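PDB 3Q6A: activator of Hsp90 ATPase homologue 1/2-like C-terminal domain-containing protein from Staphylococcus saprophyticus subsp. saprophyticus, which is of unknown function but belongs to the AHA1 family of Bet v 1-like proteins, whose fold often encloses a ligand pocket between a curved sheet and a long helix. Local coordinates for residues Gln8-Arg13 with Ser84-Val89; Leu55-Glu60 with Phe70-His75; Ile77-Glu82 with Val90-Lys95. All coordinates share one frame; numbering follows the deposited sequence.

Contact 1 (Gln8-Arg13 with Ser84-Val89)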
ATOM      1  N   GLN D   8       5.001  -9.350  -2.772  1.00 18.52           N
ATOM      2  CA  GLN D   8       6.239  -9.872  -3.332  1.00 16.11           C
ATOM      3  C   GLN D   8       7.348  -8.871  -3.064  1.00 17.78           C
ATOM      4  O   GLN D   8       7.160  -7.665  -3.246  1.00 20.71           O
ATOM      5  CB  GLN D   8       6.081 -10.100  -4.844  1.00 22.11           C
ATOM      6  CG  GLN D   8       7.405 -10.263  -5.577  1.00 17.28           C
ATOM      7  CD  GLN D   8       8.127 -11.564  -5.254  1.00 20.56           C
ATOM      8  OE1 GLN D   8       9.356 -11.608  -5.261  1.00 24.54           O
ATOM      9  NE2 GLN D   8       7.366 -12.634  -4.997  1.00 18.86           N
ATOM     10  N   VAL D   9       8.484  -9.362  -2.576  1.00 17.06           N
ATOM     11  CA  VAL D   9       9.647  -8.529  -2.309  1.00 15.90           C
ATOM     12  C   VAL D   9      10.830  -9.242  -2.971  1.00 24.36           C
ATOM     13  O   VAL D   9      11.130 -10.393  -2.649  1.00 20.12           O
ATOM     14  CB  VAL D   9       9.920  -8.373  -0.806  1.00 22.91           C
ATOM     15  CG1 VAL D   9      10.995  -7.344  -0.614  1.00 21.61           C
ATOM     16  CG2 VAL D   9       8.632  -7.954  -0.066  1.00 17.47           C
ATOM     17  N   ASP D  10      11.504  -8.544  -3.882  1.00 16.77           N
ATOM     18  CA  ASP D  10      12.601  -9.131  -4.659  1.00 20.43           C
ATOM     19  C   ASP D  10      13.971  -9.286  -3.998  1.00 21.19           C
ATOM     20  O   ASP D  10      14.995  -8.845  -4.541  1.00 22.90           O
ATOM     21  CB  ASP D  10      12.757  -8.360  -5.977  1.00 18.75           C
ATOM     22  CG  ASP D  10      11.494  -8.382  -6.833  1.00 21.25           C
ATOM     23  OD1 ASP D  10      10.580  -9.205  -6.591  1.00 22.60           O
ATOM     24  OD2 ASP D  10      11.415  -7.573  -7.784  1.00 24.14           O
ATOM     25  N   VAL D  11      13.987  -9.907  -2.819  1.00 24.72           N
ATOM     26  CA  VAL D  11      15.228 -10.174  -2.089  1.00 28.11           C
ATOM     27  C   VAL D  11      15.047 -11.531  -1.426  1.00 23.25           C
ATOM     28  O   VAL D  11      13.931 -12.018  -1.331  1.00 19.89           O
ATOM     29  CB  VAL D  11      15.530  -9.128  -0.987  1.00 31.51           C
ATOM     30  CG1 VAL D  11      15.776  -7.766  -1.603  1.00 30.18           C
ATOM     31  CG2 VAL D  11      14.396  -9.076   0.007  1.00 23.68           C
ATOM     32  N   PRO D  12      16.149 -12.170  -0.987  1.00 23.83           N
ATOM     33  CA  PRO D  12      16.040 -13.482  -0.340  1.00 26.16           C
ATOM     34  C   PRO D  12      15.213 -13.434   0.945  1.00 22.07           C
ATOM     35  O   PRO D  12      15.204 -12.433   1.654  1.00 22.63           O
ATOM     36  CB  PRO D  12      17.498 -13.870  -0.074  1.00 24.52           C
ATOM     37  CG  PRO D  12      18.237 -13.172  -1.175  1.00 25.99           C
ATOM     38  CD  PRO D  12      17.558 -11.804  -1.183  1.00 22.75           C
ATOM     39  N   ARG D  13      14.538 -14.547   1.220  1.00 25.88           N
ATOM     40  CA  ARG D  13      13.670 -14.718   2.377  1.00 30.74           C
ATOM     41  C   ARG D  13      14.331 -14.350   3.701  1.00 33.83           C
ATOM     42  O   ARG D  13      13.693 -13.734   4.560  1.00 30.86           O
ATOM     43  CB  ARG D  13      13.174 -16.166   2.415  1.00 39.96           C
ATOM     44  CG  ARG D  13      12.050 -16.415   3.383  1.00 41.85           C
ATOM     45  CD  ARG D  13      11.556 -17.838   3.274  1.00 47.01           C
ATOM     46  NE  ARG D  13      12.611 -18.798   3.578  1.00 46.21           N
ATOM     47  CZ  ARG D  13      12.389 -20.079   3.860  1.00 53.41           C
ATOM     48  NH1 ARG D  13      11.148 -20.552   3.879  1.00 51.92           N
ATOM     49  NH2 ARG D  13      13.408 -20.884   4.118  1.00 48.42           N
ATOM     50  N   SER D  84       9.935 -17.331  -3.567  1.00 21.55           N
ATOM     51  CA  SER D  84       9.331 -17.158  -4.887  1.00 19.23           C
ATOM     52  C   SER D  84      10.500 -16.950  -5.861  1.00 18.19           C
ATOM     53  O   SER D  84      11.628 -16.667  -5.450  1.00 24.11           O
ATOM     54  CB  SER D  84       8.377 -15.943  -4.942  1.00 23.60           C
ATOM     55  OG  SER D  84       9.064 -14.730  -4.728  1.00 26.36           O
ATOM     56  N   GLU D  85      10.229 -17.101  -7.148  1.00 30.58           N
ATOM     57  CA  GLU D  85      11.250 -16.932  -8.174  1.00 23.86           C
ATOM     58  C   GLU D  85      12.110 -15.672  -7.991  1.00 30.95           C
ATOM     59  O   GLU D  85      13.334 -15.758  -7.883  1.00 27.15           O
ATOM     60  CB  GLU D  85      10.569 -16.899  -9.550  1.00 35.46           C
ATOM     61  CG  GLU D  85      11.518 -16.985 -10.735  1.00 50.00           C
ATOM     62  CD  GLU D  85      10.855 -16.589 -12.047  1.00 40.48           C
ATOM     63  OE1 GLU D  85       9.758 -17.108 -12.351  1.00 47.54           O
ATOM     64  OE2 GLU D  85      11.438 -15.759 -12.776  1.00 55.01           O
ATOM     65  N   ALA D  86      11.477 -14.501  -7.928  1.00 21.23           N
ATOM     66  CA  ALA D  86      12.222 -13.261  -7.811  1.00 22.96           C
ATOM     67  C   ALA D  86      12.658 -12.923  -6.395  1.00 22.30           C
ATOM     68  O   ALA D  86      13.393 -11.953  -6.163  1.00 25.91           O
ATOM     69  CB  ALA D  86      11.402 -12.105  -8.423  1.00 20.51           C
ATOM     70  N   GLY D  87      12.223 -13.734  -5.436  1.00 22.86           N
ATOM     71  CA  GLY D  87      12.626 -13.476  -4.075  1.00 19.76           C
ATOM     72  C   GLY D  87      11.784 -14.081  -2.972  1.00 26.20           C
ATOM     73  O   GLY D  87      11.906 -15.261  -2.642  1.00 24.13           O
ATOM     74  N   THR D  88      10.907 -13.258  -2.412  1.00 25.03           N
ATOM     75  CA  THR D  88      10.079 -13.673  -1.291  1.00 26.60           C
ATOM     76  C   THR D  88       8.637 -13.186  -1.390  1.00 25.50           C
ATOM     77  O   THR D  88       8.373 -12.116  -1.922  1.00 22.07           O
ATOM     78  CB  THR D  88      10.647 -13.065   0.027  1.00 19.65           C
ATOM     79  OG1 THR D  88      12.018 -13.463   0.203  1.00 22.23           O
ATOM     80  CG2 THR D  88       9.797 -13.503   1.249  1.00 19.34           C
ATOM     81  N   VAL D  89       7.705 -13.979  -0.885  1.00 19.24           N
ATOM     82  CA  VAL D  89       6.316 -13.540  -0.806  1.00 16.66           C
ATOM     83  C   VAL D  89       6.025 -13.478   0.684  1.00 24.42           C
ATOM     84  O   VAL D  89       6.154 -14.483   1.378  1.00 20.06           O
ATOM     85  CB  VAL D  89       5.336 -14.521  -1.447  1.00 21.15           C
ATOM     86  CG1 VAL D  89       3.901 -14.138  -1.091  1.00 21.95           C
ATOM     87  CG2 VAL D  89       5.524 -14.499  -2.977  1.00 19.11           C
TER
HETATM   88  O   HOH W   1      14.120 -16.428  -0.650  1.00 28.73           O
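The flat carboxamide of Gln8 lies across the turn Ser84-Gly87. Thr88 O stands above its plane, 3.4 Å from Gln8 CD, Ala86 CB lies toward the other side, and Ser84 OG sits beyond the far end, 3.3 Å from the same CD. The carboxylate of Asp10 brings OD1 to 3.5 Å from Ala86 CB; the small methyl suits a turn over which two polar groups fold. Val9 and Thr88 form an antiparallel hydrogen-bonded pair, with Val9 N to Thr88 O (2.8 Å, 171°) the straighter of its two bonds. Beyond it, the inverse gamma turn centred on Asp10 swings the chain over Gly87, whose lack of a side chain suits both its unusual backbone angles and the closeness of Val9 O. Thr88 then adds a side-chain bond: OG1, set anti to its own carbonyl carbon (chi1 -57°), donates to Val11 O at 2.8 Å, tilted 19° from the carbonyl plane. Pro12 follows as N-cap of helix 13-21, and a water accepts from Arg13 N (2.7 Å) while donating to Gly87 O. Val9 and Val11 rest on Leu123 of helix 102-125, and Asp10 N bonds Glu124. With its proton spent on Val11 O, the hydroxyl of the buried Thr88 is satisfied as a donor, and it ties the link between strand 3-9 and helix 13-21 to the neighbouring strand.

Contact 2 (Leu55-Glu60 with Phe70-His75)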
ATOM      1  N   LEU D  55       4.203   0.388  22.576  1.00 48.25           N
ATOM      2  CA  LEU D  55       3.368  -0.768  22.848  1.00 44.18           C
ATOM      3  C   LEU D  55       4.235  -2.005  23.054  1.00 41.02           C
ATOM      4  O   LEU D  55       5.297  -2.135  22.452  1.00 36.73           O
ATOM      5  CB  LEU D  55       2.361  -0.969  21.716  1.00 47.25           C
ATOM      6  CG  LEU D  55       2.875  -1.216  20.307  1.00 46.09           C
ATOM      7  CD1 LEU D  55       2.881  -2.700  20.031  1.00 52.59           C
ATOM      8  CD2 LEU D  55       1.972  -0.513  19.317  1.00 44.31           C
ATOM      9  N   ASN D  56       3.789  -2.896  23.932  1.00 40.99           N
ATOM     10  CA  ASN D  56       4.535  -4.108  24.244  1.00 42.12           C
ATOM     11  C   ASN D  56       3.856  -5.345  23.704  1.00 40.42           C
ATOM     12  O   ASN D  56       2.676  -5.584  23.953  1.00 36.26           O
ATOM     13  CB  ASN D  56       4.720  -4.232  25.753  1.00 38.65           C
ATOM     14  CG  ASN D  56       5.730  -3.246  26.295  1.00 43.10           C
ATOM     15  OD1 ASN D  56       5.853  -3.069  27.504  1.00 61.05           O
ATOM     16  ND2 ASN D  56       6.468  -2.605  25.400  1.00 55.49           N
ATOM     17  N   ILE D  57       4.621  -6.142  22.969  1.00 40.41           N
ATOM     18  CA  ILE D  57       4.093  -7.346  22.362  1.00 30.96           C
ATOM     19  C   ILE D  57       5.000  -8.523  22.649  1.00 33.53           C
ATOM     20  O   ILE D  57       6.221  -8.400  22.568  1.00 32.23           O
ATOM     21  CB  ILE D  57       3.984  -7.175  20.828  1.00 33.84           C
ATOM     22  CG1 ILE D  57       3.096  -5.966  20.509  1.00 39.62           C
ATOM     23  CG2 ILE D  57       3.416  -8.419  20.197  1.00 29.01           C
ATOM     24  CD1 ILE D  57       2.753  -5.824  19.037  1.00 41.72           C
ATOM     25  N   ASN D  58       4.398  -9.657  22.988  1.00 34.29           N
ATOM     26  CA  ASN D  58       5.148 -10.874  23.256  1.00 41.45           C
ATOM     27  C   ASN D  58       5.093 -11.780  22.031  1.00 37.92           C
ATOM     28  O   ASN D  58       4.020 -12.131  21.546  1.00 43.18           O
ATOM     29  CB  ASN D  58       4.576 -11.626  24.459  1.00 43.52           C
ATOM     30  CG  ASN D  58       5.280 -12.959  24.700  1.00 46.17           C
ATOM     31  OD1 ASN D  58       6.493 -13.005  24.897  1.00 43.73           O
ATOM     32  ND2 ASN D  58       4.518 -14.045  24.682  1.00 43.79           N
ATOM     33  N   ILE D  59       6.265 -12.153  21.539  1.00 41.45           N
ATOM     34  CA  ILE D  59       6.369 -13.023  20.378  1.00 29.37           C
ATOM     35  C   ILE D  59       5.987 -14.446  20.748  1.00 31.42           C
ATOM     36  O   ILE D  59       6.688 -15.107  21.513  1.00 38.60           O
ATOM     37  CB  ILE D  59       7.786 -12.979  19.834  1.00 33.72           C
ATOM     38  CG1 ILE D  59       8.112 -11.545  19.433  1.00 28.27           C
ATOM     39  CG2 ILE D  59       7.926 -13.898  18.647  1.00 34.69           C
ATOM     40  CD1 ILE D  59       9.564 -11.197  19.543  1.00 44.30           C
ATOM     41  N   GLU D  60       4.870 -14.909  20.199  1.00 28.78           N
ATOM     42  CA  GLU D  60       4.363 -16.247  20.474  1.00 36.62           C
ATOM     43  C   GLU D  60       5.128 -17.399  19.816  1.00 39.89           C
ATOM     44  O   GLU D  60       5.583 -18.315  20.500  1.00 42.68           O
ATOM     45  CB  GLU D  60       2.885 -16.318  20.092  1.00 38.50           C
ATOM     46  CG  GLU D  60       1.989 -15.580  21.069  1.00 37.52           C
ATOM     47  CD  GLU D  60       0.587 -15.354  20.546  1.00 48.65           C
ATOM     48  OE1 GLU D  60       0.071 -16.221  19.805  1.00 45.29           O
ATOM     49  OE2 GLU D  60      -0.002 -14.307  20.893  1.00 44.66           O
ATOM     50  N   PHE D  70       2.153 -13.666  16.822  1.00 28.74           N
ATOM     51  CA  PHE D  70       1.865 -12.902  18.024  1.00 28.97           C
ATOM     52  C   PHE D  70       0.422 -12.423  17.967  1.00 24.05           C
ATOM     53  O   PHE D  70      -0.312 -12.756  17.040  1.00 27.90           O
ATOM     54  CB  PHE D  70       2.835 -11.722  18.143  1.00 20.69           C
ATOM     55  CG  PHE D  70       2.705 -10.701  17.038  1.00 35.26           C
ATOM     56  CD1 PHE D  70       1.855  -9.602  17.175  1.00 28.04           C
ATOM     57  CD2 PHE D  70       3.425 -10.849  15.855  1.00 27.33           C
ATOM     58  CE1 PHE D  70       1.729  -8.663  16.145  1.00 29.68           C
ATOM     59  CE2 PHE D  70       3.305  -9.926  14.822  1.00 35.28           C
ATOM     60  CZ  PHE D  70       2.454  -8.827  14.969  1.00 29.84           C
ATOM     61  N   THR D  71       0.009 -11.656  18.971  1.00 32.50           N
ATOM     62  CA  THR D  71      -1.357 -11.155  19.020  1.00 26.03           C
ATOM     63  C   THR D  71      -1.393  -9.663  19.345  1.00 21.79           C
ATOM     64  O   THR D  71      -0.481  -9.112  19.970  1.00 27.31           O
ATOM     65  CB  THR D  71      -2.205 -11.900  20.110  1.00 34.15           C
ATOM     66  OG1 THR D  71      -2.095 -13.319  19.930  1.00 34.38           O
ATOM     67  CG2 THR D  71      -3.687 -11.532  19.994  1.00 29.81           C
ATOM     68  N   TRP D  72      -2.447  -9.008  18.886  1.00 28.99           N
ATOM     69  CA  TRP D  72      -2.641  -7.602  19.187  1.00 22.08           C
ATOM     70  C   TRP D  72      -4.136  -7.319  19.191  1.00 27.01           C
ATOM     71  O   TRP D  72      -4.863  -7.734  18.275  1.00 22.23           O
ATOM     72  CB  TRP D  72      -1.945  -6.696  18.176  1.00 27.72           C
ATOM     73  CG  TRP D  72      -2.101  -5.283  18.582  1.00 22.99           C
ATOM     74  CD1 TRP D  72      -2.986  -4.367  18.071  1.00 26.87           C
ATOM     75  CD2 TRP D  72      -1.461  -4.648  19.693  1.00 28.11           C
ATOM     76  NE1 TRP D  72      -2.937  -3.209  18.808  1.00 24.61           N
ATOM     77  CE2 TRP D  72      -2.009  -3.353  19.808  1.00 26.55           C
ATOM     78  CE3 TRP D  72      -0.479  -5.054  20.610  1.00 22.05           C
ATOM     79  CZ2 TRP D  72      -1.605  -2.461  20.799  1.00 25.45           C
ATOM     80  CZ3 TRP D  72      -0.081  -4.168  21.596  1.00 32.71           C
ATOM     81  CH2 TRP D  72      -0.645  -2.883  21.684  1.00 29.93           C
ATOM     82  N   GLY D  73      -4.605  -6.639  20.236  1.00 24.26           N
ATOM     83  CA  GLY D  73      -6.022  -6.325  20.319  1.00 25.87           C
ATOM     84  C   GLY D  73      -6.864  -7.576  20.293  1.00 22.38           C
ATOM     85  O   GLY D  73      -8.018  -7.562  19.853  1.00 23.47           O
ATOM     86  N   ALA D  74      -6.279  -8.674  20.770  1.00 24.28           N
ATOM     87  CA  ALA D  74      -6.948  -9.970  20.821  1.00 22.08           C
ATOM     88  C   ALA D  74      -7.094 -10.607  19.442  1.00 25.21           C
ATOM     89  O   ALA D  74      -7.829 -11.579  19.271  1.00 30.84           O
ATOM     90  CB  ALA D  74      -8.312  -9.844  21.500  1.00 29.97           C
ATOM     91  N   HIS D  75      -6.397 -10.048  18.455  1.00 27.69           N
ATOM     92  CA  HIS D  75      -6.432 -10.599  17.098  1.00 26.76           C
ATOM     93  C   HIS D  75      -5.123 -11.341  16.808  1.00 23.94           C
ATOM     94  O   HIS D  75      -4.055 -10.734  16.802  1.00 23.88           O
ATOM     95  CB  HIS D  75      -6.594  -9.482  16.057  1.00 20.99           C
ATOM     96  CG  HIS D  75      -7.928  -8.808  16.099  1.00 25.92           C
ATOM     97  ND1 HIS D  75      -9.103  -9.467  15.811  1.00 21.60           N
ATOM     98  CD2 HIS D  75      -8.278  -7.546  16.441  1.00 32.59           C
ATOM     99  CE1 HIS D  75     -10.122  -8.643  15.977  1.00 21.20           C
ATOM    100  NE2 HIS D  75      -9.649  -7.470  16.360  1.00 21.36           N
TER
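Apolar contact is spread along Leu55 and Ile57, which face the two aromatic residues Phe70 and Trp72. Ile57 divides its branches between them: CG2 touches Phe70 CD1 at 3.6 Å, while CD1 reaches Trp72 CE3 at 3.7 Å, the isoleucine crossing the indole at about a right angle. A beta-branched residue suits this place because its two arms diverge from one CB and can serve two rings. Leu55 meets the benzo end of the indole, with CB 3.6 Å from Trp72 CH2. Its CD1 makes an off-centre CH-pi contact, 4.1 Å from the centroid of the six-membered ring of Trp72. The indole gets there because CG is anti to the backbone N of Trp72 (chi1 -176°), which carries the ring toward 55-60 although its CB does not point there. At the edge of the indole, in its plane, lies Asn56 O. Leu135, from the C-terminal end, and Ile77 of the next strand also pack on Phe70 and Trp72.

The polar contact is of another kind. Thr71 OG1 donates to Glu60 OE2 in a short 2.5 Å bond that uses the syn lone pair; the extended Glu60 chain suits an exposed place where a carboxylate must span the strand gap.

The axes of 55-58 and 70-72 diverge, at 146° and no closer than 6.8 Å, and no backbone hydrogen bond joins the two segments. This is the splayed end of the hairpin of strands 53-63 and 67-72, whose second strand, 67-72, passes through the type I' turn Trp72-His75 into strand 75-84, in the strongly bent antiparallel sheet of the Bet v 1-like fold.

Contact 3 (Ile77-Glu82 with Val90-Lys95); sequences ITIQFE and VTTTEK
Strands 77-82 and 90-94 run antiparallel at 164° with their axes 4.7 Å apart, joined by four backbone bonds in two hydrogen-bonded pairs, Thr78 with Thr93 and Gln80 with Thr91, of which Gln80 N to Thr91 O is the straightest (2.9 Å, 174°). At the non-hydrogen-bonded positions between and beyond these pairs, the CA-H groups of Ile77, Thr92 and Val90 point at carbonyl oxygens of the partner strand.

On the face of Thr78, Gln80, Thr91 and Thr93 the contact is polar. A single water is gripped by four bonds there: it accepts from Gln80 NE2 at 2.7 Å, donates to Thr91 O at 2.8 Å, and is bonded to Thr78 OG1 (2.9 Å) and to Thr93 OG1. Thr78 holds OG1 between its backbone N and carbonyl carbon (chi1 58°), which turns the hydroxyl toward Thr93, where it lies 3.4 Å from CB. Threonine suits this face, since its branched CB fits an extended strand and its hydroxyl can take up solvent; a second water is bound to Thr91 OG1 and only weakly to Glu82 OE1.

The hairpin of strands 75-84 and 87-94 lies between strand 3-9 and strand 67-72 in the sheet that wraps round the long C-terminal helix in the helix-grip arrangement of Bet v 1-like proteins, and its other face turns to that helix. Here Ile79 and Val90 lie side by side, CG2 of the isoleucine 3.9 Å from CG1 of the valine, and Phe81 CD2 comes to 4.3 Å from Val90 CG2. Phe81 also meets the Phe20 ring of helix 13-21, while Val90 and Thr92 rest on Leu116. Ile77 runs alongside the aliphatic part of Glu94, whose OE1 accepts a hydrogen bond from Trp112 NE1 of helix 102-125.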
ATOM      1  N   ILE D  77      -2.026 -12.807  14.977  1.00 30.72           N
ATOM      2  CA  ILE D  77      -1.321 -12.302  13.802  1.00 20.27           C
ATOM      3  C   ILE D  77      -0.123 -13.197  13.467  1.00 26.88           C
ATOM      4  O   ILE D  77       0.584 -13.670  14.360  1.00 26.45           O
ATOM      5  CB  ILE D  77      -0.808 -10.878  14.039  1.00 23.78           C
ATOM      6  CG1 ILE D  77      -1.993  -9.901  14.101  1.00 16.06           C
ATOM      7  CG2 ILE D  77       0.171 -10.480  12.940  1.00 21.71           C
ATOM      8  CD1 ILE D  77      -1.576  -8.488  14.479  1.00 24.50           C
ATOM      9  N   THR D  78       0.081 -13.427  12.173  1.00 26.05           N
ATOM     10  CA  THR D  78       1.208 -14.223  11.703  1.00 27.86           C
ATOM     11  C   THR D  78       1.768 -13.535  10.471  1.00 27.29           C
ATOM     12  O   THR D  78       1.010 -13.013   9.644  1.00 23.53           O
ATOM     13  CB  THR D  78       0.794 -15.651  11.286  1.00 29.71           C
ATOM     14  OG1 THR D  78      -0.197 -15.574  10.261  1.00 27.40           O
ATOM     15  CG2 THR D  78       0.245 -16.427  12.468  1.00 27.88           C
ATOM     16  N   ILE D  79       3.095 -13.496  10.391  1.00 21.41           N
ATOM     17  CA  ILE D  79       3.795 -12.918   9.260  1.00 18.28           C
ATOM     18  C   ILE D  79       4.620 -14.077   8.729  1.00 25.48           C
ATOM     19  O   ILE D  79       5.525 -14.553   9.408  1.00 23.14           O
ATOM     20  CB  ILE D  79       4.695 -11.777   9.691  1.00 20.03           C
ATOM     21  CG1 ILE D  79       3.846 -10.694  10.391  1.00 20.76           C
ATOM     22  CG2 ILE D  79       5.379 -11.180   8.468  1.00 19.24           C
ATOM     23  CD1 ILE D  79       4.641  -9.514  10.907  1.00 21.55           C
ATOM     24  N   GLN D  80       4.274 -14.553   7.535  1.00 23.49           N
ATOM     25  CA  GLN D  80       4.960 -15.706   6.940  1.00 23.40           C
ATOM     26  C   GLN D  80       5.832 -15.281   5.779  1.00 29.82           C
ATOM     27  O   GLN D  80       5.545 -14.285   5.123  1.00 24.46           O
ATOM     28  CB  GLN D  80       3.940 -16.720   6.443  1.00 24.34           C
ATOM     29  CG  GLN D  80       2.921 -17.141   7.482  1.00 38.86           C
ATOM     30  CD  GLN D  80       1.923 -18.129   6.931  1.00 38.59           C
ATOM     31  OE1 GLN D  80       2.278 -19.259   6.593  1.00 55.31           O
ATOM     32  NE2 GLN D  80       0.672 -17.714   6.827  1.00 42.32           N
ATOM     33  N   PHE D  81       6.895 -16.042   5.533  1.00 29.34           N
ATOM     34  CA  PHE D  81       7.817 -15.756   4.446  1.00 27.49           C
ATOM     35  C   PHE D  81       8.025 -17.020   3.608  1.00 31.98           C
ATOM     36  O   PHE D  81       8.504 -18.030   4.121  1.00 29.76           O
ATOM     37  CB  PHE D  81       9.159 -15.274   5.004  1.00 22.40           C
ATOM     38  CG  PHE D  81       9.041 -14.198   6.052  1.00 28.64           C
ATOM     39  CD1 PHE D  81       8.559 -14.497   7.325  1.00 25.03           C
ATOM     40  CD2 PHE D  81       9.393 -12.880   5.767  1.00 22.06           C
ATOM     41  CE1 PHE D  81       8.427 -13.500   8.298  1.00 27.38           C
ATOM     42  CE2 PHE D  81       9.267 -11.875   6.727  1.00 29.26           C
ATOM     43  CZ  PHE D  81       8.781 -12.186   7.998  1.00 26.33           C
ATOM     44  N   GLU D  82       7.644 -16.957   2.329  1.00 24.60           N
ATOM     45  CA  GLU D  82       7.784 -18.077   1.398  1.00 22.13           C
ATOM     46  C   GLU D  82       8.700 -17.682   0.248  1.00 27.15           C
ATOM     47  O   GLU D  82       8.767 -16.512  -0.152  1.00 20.96           O
ATOM     48  CB  GLU D  82       6.444 -18.482   0.790  1.00 28.08           C
ATOM     49  CG  GLU D  82       5.388 -18.994   1.736  1.00 43.62           C
ATOM     50  CD  GLU D  82       4.117 -19.352   0.992  1.00 50.05           C
ATOM     51  OE1 GLU D  82       3.602 -18.480   0.261  1.00 53.14           O
ATOM     52  OE2 GLU D  82       3.635 -20.500   1.128  1.00 52.11           O
ATOM     53  N   VAL D  90       5.652 -12.298   1.170  1.00 20.13           N
ATOM     54  CA  VAL D  90       5.326 -12.135   2.582  1.00 23.59           C
ATOM     55  C   VAL D  90       3.809 -12.217   2.695  1.00 28.48           C
ATOM     56  O   VAL D  90       3.080 -11.604   1.912  1.00 23.35           O
ATOM     57  CB  VAL D  90       5.785 -10.763   3.124  1.00 25.15           C
ATOM     58  CG1 VAL D  90       5.478 -10.670   4.635  1.00 27.42           C
ATOM     59  CG2 VAL D  90       7.260 -10.557   2.856  1.00 29.69           C
ATOM     60  N   THR D  91       3.321 -12.982   3.658  1.00 22.54           N
ATOM     61  CA  THR D  91       1.896 -13.104   3.834  1.00 23.85           C
ATOM     62  C   THR D  91       1.543 -12.697   5.245  1.00 29.74           C
ATOM     63  O   THR D  91       1.946 -13.366   6.192  1.00 24.63           O
ATOM     64  CB  THR D  91       1.422 -14.546   3.615  1.00 27.39           C
ATOM     65  OG1 THR D  91       1.830 -14.987   2.315  1.00 25.88           O
ATOM     66  CG2 THR D  91      -0.093 -14.627   3.707  1.00 24.81           C
ATOM     67  N   THR D  92       0.815 -11.591   5.387  1.00 25.89           N
ATOM     68  CA  THR D  92       0.396 -11.154   6.717  1.00 22.19           C
ATOM     69  C   THR D  92      -1.040 -11.629   6.917  1.00 17.87           C
ATOM     70  O   THR D  92      -1.862 -11.577   6.002  1.00 19.05           O
ATOM     71  CB  THR D  92       0.460  -9.603   6.888  1.00 20.31           C
ATOM     72  OG1 THR D  92      -0.291  -8.971   5.846  1.00 24.91           O
ATOM     73  CG2 THR D  92       1.898  -9.107   6.856  1.00 17.90           C
ATOM     74  N   THR D  93      -1.331 -12.122   8.116  1.00 24.23           N
ATOM     75  CA  THR D  93      -2.667 -12.587   8.438  1.00 22.57           C
ATOM     76  C   THR D  93      -3.072 -12.061   9.812  1.00 26.94           C
ATOM     77  O   THR D  93      -2.375 -12.286  10.806  1.00 25.32           O
ATOM     78  CB  THR D  93      -2.751 -14.125   8.468  1.00 29.99           C
ATOM     79  OG1 THR D  93      -2.475 -14.653   7.164  1.00 33.01           O
ATOM     80  CG2 THR D  93      -4.142 -14.562   8.888  1.00 26.70           C
ATOM     81  N   GLU D  94      -4.175 -11.324   9.853  1.00 21.18           N
ATOM     82  CA  GLU D  94      -4.691 -10.800  11.125  1.00 26.67           C
ATOM     83  C   GLU D  94      -6.078 -11.416  11.212  1.00 22.59           C
ATOM     84  O   GLU D  94      -6.979 -11.082  10.445  1.00 30.67           O
ATOM     85  CB  GLU D  94      -4.748  -9.267  11.121  1.00 23.82           C
ATOM     86  CG  GLU D  94      -5.412  -8.712  12.379  1.00 29.68           C
ATOM     87  CD  GLU D  94      -5.300  -7.203  12.517  1.00 26.37           C
ATOM     88  OE1 GLU D  94      -5.216  -6.496  11.493  1.00 22.62           O
ATOM     89  OE2 GLU D  94      -5.316  -6.724  13.668  1.00 36.21           O
ATOM     90  N   LYS D  95      -6.228 -12.335  12.157  1.00 22.57           N
ATOM     91  CA  LYS D  95      -7.446 -13.104  12.299  1.00 21.14           C
ATOM     92  C   LYS D  95      -8.543 -12.598  13.203  1.00 25.81           C
ATOM     93  O   LYS D  95      -8.320 -11.768  14.086  1.00 23.17           O
ATOM     94  CB  LYS D  95      -7.084 -14.518  12.759  1.00 21.40           C
ATOM     95  CG  LYS D  95      -5.972 -15.150  11.953  1.00 29.64           C
ATOM     96  CD  LYS D  95      -5.568 -16.493  12.533  1.00 32.32           C
ATOM     97  CE  LYS D  95      -4.525 -17.163  11.655  1.00 32.52           C
ATOM     98  NZ  LYS D  95      -4.198 -18.520  12.168  1.00 47.14           N
TER
HETATM   99  O   HOH W   2       0.238 -15.153   7.419  1.00 27.51           O
HETATM  100  O   HOH W   3       4.254 -16.048   2.484  1.00 28.08           O

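In the fold
Contact 3 is the buried one; contact 1 lies at the surface and contact 2 is partly buried. Contacts 1 and 3 share strand 87-94 and meet directly, Val89 N lying 2.8 Å from Glu82 O in a probable backbone hydrogen bond. Contacts 2 and 3 join through neighbouring strands, with Phe70 O 2.7 Å from Ile77 N. Contacts 1 and 2 lie on opposite sides of the chain's centre, their own centres about 26 Å apart. The chemistry follows place: regular strand pairing dominates contact 3, turns and a hydroxyl-to-carbonyl bond mark the strand ends of contact 1, and in contact 2 side-chain contacts, with no backbone hydrogen bond between the two segments, bridge diverging strands.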